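Type VI secretion system component (Escherichia coli O6, PDB 2P5Z) is a type VI secretion system component that resembles the phage T4 tail proteins gp27 and gp5 and probably forms part of the secretion apparatus. Local coordinates at residues Q148-Y158 with L194-D204. Sequence-based numbering, arbitrary orientation.
Sequences QDFVFNLKSEY and LKIEVIEFYDD
Phe152 and Phe201 share one rotamer, CG beside the backbone N (chi1 -72° and -59°), which sends both side chains out from the same face of the sheet and lets the rings overlap. Asp203 turns differently: its CG sits between its own N and carbonyl carbon, and the carboxylate faces the backbone of Lys155 and Ser156. The two rings form an offset stack, centroids 4.3 Å apart and planes 8° from parallel. Phe152 CE1 lies over one face of the Phe201 ring, toward its rim. Ile199 CG2 lies over the opposite face, so Phe201 is sandwiched.

Strands 150-153 and 196-202 pair in parallel. Val151 is gripped through both backbone polar atoms: its N donates to Ile199 O (3.0 Å), and its O accepts from Phe201 N (3.0 Å). Ile199 N to Asp149 O and Asn153 N to Phe201 O continue the ladder. On the face bearing Val151 and Glu200, the Asn153 amide lies alongside the Tyr202 ring, meeting it obliquely.

Asp203 gathers residues 155-158. Lys155 N donates to Asp203 OD1 (2.8 Å). Asp203 OD2 takes two bonds on the same face of the carboxylate, from Ser156 N on the syn side and from Tyr158 OH on the anti side (2.6 Å). These bonds probably stabilise the charge of this buried carboxylate. A water accepts from Asp203 N and lies within bonding distance of Asn153 O and Asp204 OD1. Asp204 OD1 also bonds Ser206 OG.

The contact lies in the phage baseplate hub family region. Strand 196-202 is central in a three-stranded mixed sheet, with antiparallel strand 185-191 on its other side. Helix 131-140 meets Phe150, Phe152 and Leu154, while helix 171-182 meets Phe201 through Leu179 and Tyr158 through Val182.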
loop_
_atom_site.group_PDB
_atom_site.type_symbol
_atom_site.label_atom_id
_atom_site.label_comp_id
_atom_site.label_asym_id
_atom_site.label_seq_id
_atom_site.Cartn_x
_atom_site.Cartn_y
_atom_site.Cartn_z
ATOM N N GLN A 148 -10.453 25.695 25.950
ATOM C CA GLN A 148 -11.144 26.468 24.953
ATOM C C GLN A 148 -10.930 25.796 23.594
ATOM O O GLN A 148 -11.805 25.863 22.726
ATOM C CB GLN A 148 -10.630 27.915 24.940
ATOM C CG GLN A 148 -9.121 28.050 24.849
ATOM C CD GLN A 148 -8.669 29.469 24.556
ATOM O OE1 GLN A 148 -9.070 30.413 25.236
ATOM N NE2 GLN A 148 -7.817 29.625 23.545
ATOM N N ASP A 149 -9.786 25.129 23.424
ATOM C CA ASP A 149 -9.433 24.510 22.153
ATOM C C ASP A 149 -10.155 23.189 21.826
ATOM O O ASP A 149 -10.046 22.706 20.703
ATOM C CB ASP A 149 -7.939 24.271 22.100
ATOM C CG ASP A 149 -7.140 25.535 22.232
ATOM O OD1 ASP A 149 -7.523 26.532 21.607
ATOM O OD2 ASP A 149 -6.101 25.525 22.933
ATOM N N PHE A 150 -10.880 22.611 22.789
ATOM C CA PHE A 150 -11.566 21.311 22.626
ATOM C C PHE A 150 -12.595 21.139 23.720
ATOM O O PHE A 150 -12.508 21.822 24.721
ATOM C CB PHE A 150 -10.589 20.130 22.696
ATOM C CG PHE A 150 -9.876 19.993 24.027
ATOM C CD1 PHE A 150 -8.673 20.659 24.255
ATOM C CD2 PHE A 150 -10.390 19.187 25.036
ATOM C CE1 PHE A 150 -8.013 20.545 25.453
ATOM C CE2 PHE A 150 -9.730 19.075 26.243
ATOM C CZ PHE A 150 -8.539 19.756 26.450
ATOM N N VAL A 151 -13.524 20.198 23.557
ATOM C CA VAL A 151 -14.625 19.969 24.494
ATOM C C VAL A 151 -15.126 18.540 24.279
ATOM O O VAL A 151 -15.248 18.102 23.135
ATOM C CB VAL A 151 -15.817 20.973 24.258
ATOM C CG1 VAL A 151 -17.163 20.400 24.702
ATOM C CG2 VAL A 151 -15.608 22.280 24.995
ATOM N N PHE A 152 -15.410 17.821 25.369
ATOM C CA PHE A 152 -15.993 16.484 25.302
ATOM C C PHE A 152 -17.461 16.549 25.679
ATOM O O PHE A 152 -17.790 17.123 26.709
ATOM C CB PHE A 152 -15.282 15.536 26.281
ATOM C CG PHE A 152 -13.896 15.158 25.863
ATOM C CD1 PHE A 152 -13.674 14.007 25.119
ATOM C CD2 PHE A 152 -12.814 15.941 26.205
ATOM C CE1 PHE A 152 -12.395 13.653 24.720
ATOM C CE2 PHE A 152 -11.539 15.596 25.803
ATOM C CZ PHE A 152 -11.327 14.448 25.069
ATOM N N ASN A 153 -18.344 15.977 24.862
ATOM C CA ASN A 153 -19.768 15.855 25.214
ATOM C C ASN A 153 -20.196 14.408 25.018
ATOM O O ASN A 153 -21.016 14.080 24.153
ATOM C CB ASN A 153 -20.678 16.783 24.386
ATOM C CG ASN A 153 -20.106 18.186 24.209
ATOM O OD1 ASN A 153 -20.253 19.050 25.078
ATOM N ND2 ASN A 153 -19.463 18.421 23.066
ATOM N N LEU A 154 -19.627 13.532 25.829
ATOM C CA LEU A 154 -19.864 12.117 25.668
ATOM C C LEU A 154 -21.114 11.714 26.433
ATOM O O LEU A 154 -21.401 12.260 27.499
ATOM C CB LEU A 154 -18.633 11.354 26.130
ATOM C CG LEU A 154 -17.377 11.839 25.403
ATOM C CD1 LEU A 154 -16.172 11.144 25.950
ATOM C CD2 LEU A 154 -17.477 11.618 23.885
ATOM N N LYS A 155 -21.885 10.794 25.866
ATOM C CA LYS A 155 -23.091 10.332 26.535
ATOM C C LYS A 155 -22.798 9.054 27.302
ATOM O O LYS A 155 -23.255 8.889 28.435
ATOM C CB LYS A 155 -24.238 10.118 25.541
ATOM C CG LYS A 155 -24.978 11.393 25.170
ATOM C CD LYS A 155 -25.810 11.935 26.321
ATOM C CE LYS A 155 -26.012 13.434 26.177
ATOM N NZ LYS A 155 -24.720 14.146 26.358
ATOM N N SER A 156 -22.033 8.159 26.681
ATOM C CA SER A 156 -21.583 6.940 27.340
ATOM C C SER A 156 -20.487 7.187 28.380
ATOM O O SER A 156 -19.824 8.229 28.374
ATOM C CB SER A 156 -21.105 5.924 26.309
ATOM O OG SER A 156 -22.208 5.291 25.699
ATOM N N GLU A 157 -20.309 6.220 29.279
ATOM C CA GLU A 157 -19.260 6.291 30.305
ATOM C C GLU A 157 -18.112 5.374 29.935
ATOM O O GLU A 157 -18.328 4.246 29.488
ATOM C CB GLU A 157 -19.810 5.927 31.684
ATOM C CG GLU A 157 -20.632 7.042 32.315
ATOM C CD GLU A 157 -20.939 6.791 33.783
ATOM O OE1 GLU A 157 -21.887 6.028 34.077
ATOM O OE2 GLU A 157 -20.238 7.375 34.642
ATOM N N TYR A 158 -16.892 5.861 30.111
ATOM C CA TYR A 158 -15.730 5.113 29.649
ATOM C C TYR A 158 -14.904 4.618 30.815
ATOM O O TYR A 158 -14.495 5.404 31.665
ATOM C CB TYR A 158 -14.900 5.930 28.644
ATOM C CG TYR A 158 -15.724 6.215 27.421
ATOM C CD1 TYR A 158 -16.455 7.395 27.303
ATOM C CD2 TYR A 158 -15.836 5.272 26.417
ATOM C CE1 TYR A 158 -17.253 7.621 26.212
ATOM C CE2 TYR A 158 -16.623 5.495 25.328
ATOM C CZ TYR A 158 -17.327 6.668 25.225
ATOM O OH TYR A 158 -18.115 6.876 24.126
ATOM N N LEU A 194 -13.261 34.050 20.182
ATOM C CA LEU A 194 -11.839 33.833 20.345
ATOM C C LEU A 194 -11.123 33.757 19.003
ATOM O O LEU A 194 -9.905 33.944 18.946
ATOM C CB LEU A 194 -11.577 32.585 21.194
ATOM C CG LEU A 194 -12.095 32.594 22.641
ATOM C CD1 LEU A 194 -11.916 31.236 23.301
ATOM C CD2 LEU A 194 -11.402 33.681 23.456
ATOM N N LYS A 195 -11.896 33.512 17.938
ATOM C CA LYS A 195 -11.385 33.347 16.554
ATOM C C LYS A 195 -10.453 32.146 16.434
ATOM O O LYS A 195 -9.291 32.279 16.027
ATOM C CB LYS A 195 -10.713 34.614 16.009
ATOM C CG LYS A 195 -11.652 35.772 15.807
ATOM C CD LYS A 195 -10.874 37.067 15.605
ATOM C CE LYS A 195 -11.708 38.083 14.842
ATOM N NZ LYS A 195 -13.174 37.919 15.121
ATOM N N ILE A 196 -10.964 30.985 16.828
ATOM C CA ILE A 196 -10.173 29.774 16.840
ATOM C C ILE A 196 -11.067 28.612 16.480
ATOM O O ILE A 196 -12.297 28.702 16.597
ATOM C CB ILE A 196 -9.549 29.467 18.247
ATOM C CG1 ILE A 196 -10.616 29.528 19.344
ATOM C CG2 ILE A 196 -8.339 30.367 18.558
ATOM C CD1 ILE A 196 -10.288 28.727 20.592
ATOM N N GLU A 197 -10.436 27.527 16.043
ATOM C CA GLU A 197 -11.125 26.259 15.821
ATOM C C GLU A 197 -11.113 25.409 17.091
ATOM O O GLU A 197 -10.123 25.371 17.823
ATOM C CB GLU A 197 -10.497 25.501 14.638
ATOM C CG GLU A 197 -9.266 24.634 14.943
ATOM C CD GLU A 197 -7.944 25.406 15.107
ATOM O OE1 GLU A 197 -7.948 26.657 15.169
ATOM O OE2 GLU A 197 -6.877 24.744 15.173
ATOM N N VAL A 198 -12.234 24.741 17.338
ATOM C CA VAL A 198 -12.485 23.975 18.549
ATOM C C VAL A 198 -12.848 22.545 18.141
ATOM O O VAL A 198 -13.771 22.356 17.340
ATOM C CB VAL A 198 -13.692 24.584 19.342
ATOM C CG1 VAL A 198 -14.061 23.728 20.537
ATOM C CG2 VAL A 198 -13.414 26.039 19.773
ATOM N N ILE A 199 -12.128 21.551 18.682
ATOM C CA ILE A 199 -12.440 20.126 18.476
ATOM C C ILE A 199 -13.557 19.656 19.393
ATOM O O ILE A 199 -13.434 19.709 20.602
ATOM C CB ILE A 199 -11.230 19.237 18.817
ATOM C CG1 ILE A 199 -9.960 19.748 18.127
ATOM C CG2 ILE A 199 -11.524 17.773 18.488
ATOM C CD1 ILE A 199 -8.702 19.172 18.710
ATOM N N GLU A 200 -14.650 19.164 18.846
ATOM C CA GLU A 200 -15.707 18.711 19.707
ATOM C C GLU A 200 -15.859 17.238 19.550
ATOM O O GLU A 200 -16.040 16.764 18.442
ATOM C CB GLU A 200 -17.012 19.427 19.379
ATOM C CG GLU A 200 -16.837 20.935 19.289
ATOM C CD GLU A 200 -18.137 21.668 19.178
ATOM O OE1 GLU A 200 -19.155 21.024 18.838
ATOM O OE2 GLU A 200 -18.130 22.897 19.432
ATOM N N PHE A 201 -15.796 16.518 20.665
ATOM C CA PHE A 201 -15.910 15.066 20.671
ATOM C C PHE A 201 -17.320 14.643 21.053
ATOM O O PHE A 201 -17.952 15.271 21.912
ATOM C CB PHE A 201 -14.927 14.444 21.668
ATOM C CG PHE A 201 -13.464 14.762 21.396
ATOM C CD1 PHE A 201 -12.698 13.938 20.564
ATOM C CD2 PHE A 201 -12.845 15.842 22.013
ATOM C CE1 PHE A 201 -11.348 14.192 20.337
ATOM C CE2 PHE A 201 -11.495 16.107 21.789
ATOM C CZ PHE A 201 -10.741 15.266 20.944
ATOM N N TYR A 202 -17.814 13.579 20.417
ATOM C CA TYR A 202 -19.144 13.034 20.704
ATOM C C TYR A 202 -19.120 11.538 20.462
ATOM O O TYR A 202 -18.257 11.045 19.730
ATOM C CB TYR A 202 -20.208 13.606 19.761
ATOM C CG TYR A 202 -20.335 15.100 19.730
ATOM C CD1 TYR A 202 -21.065 15.778 20.703
ATOM C CD2 TYR A 202 -19.722 15.837 18.735
ATOM C CE1 TYR A 202 -21.203 17.143 20.666
ATOM C CE2 TYR A 202 -19.834 17.200 18.700
ATOM C CZ TYR A 202 -20.577 17.850 19.664
ATOM O OH TYR A 202 -20.670 19.220 19.635
ATOM N N ASP A 203 -20.095 10.837 21.041
ATOM C CA ASP A 203 -20.256 9.407 20.840
ATOM C C ASP A 203 -21.655 8.960 20.397
ATOM O O ASP A 203 -21.890 7.755 20.177
ATOM C CB ASP A 203 -19.770 8.598 22.056
ATOM C CG ASP A 203 -20.450 8.982 23.382
ATOM O OD1 ASP A 203 -21.620 9.418 23.402
ATOM O OD2 ASP A 203 -19.796 8.796 24.443
ATOM N N ASP A 204 -22.576 9.913 20.264
ATOM C CA ASP A 204 -23.920 9.575 19.784
ATOM C C ASP A 204 -24.588 10.659 18.938
ATOM O O ASP A 204 -24.049 11.760 18.761
ATOM C CB ASP A 204 -24.840 9.174 20.950
ATOM C CG ASP A 204 -25.351 10.368 21.740
ATOM O OD1 ASP A 204 -24.659 11.415 21.825
ATOM O OD2 ASP A 204 -26.461 10.258 22.294
HETATM O O HOH W 1 -22.272 12.405 22.246
#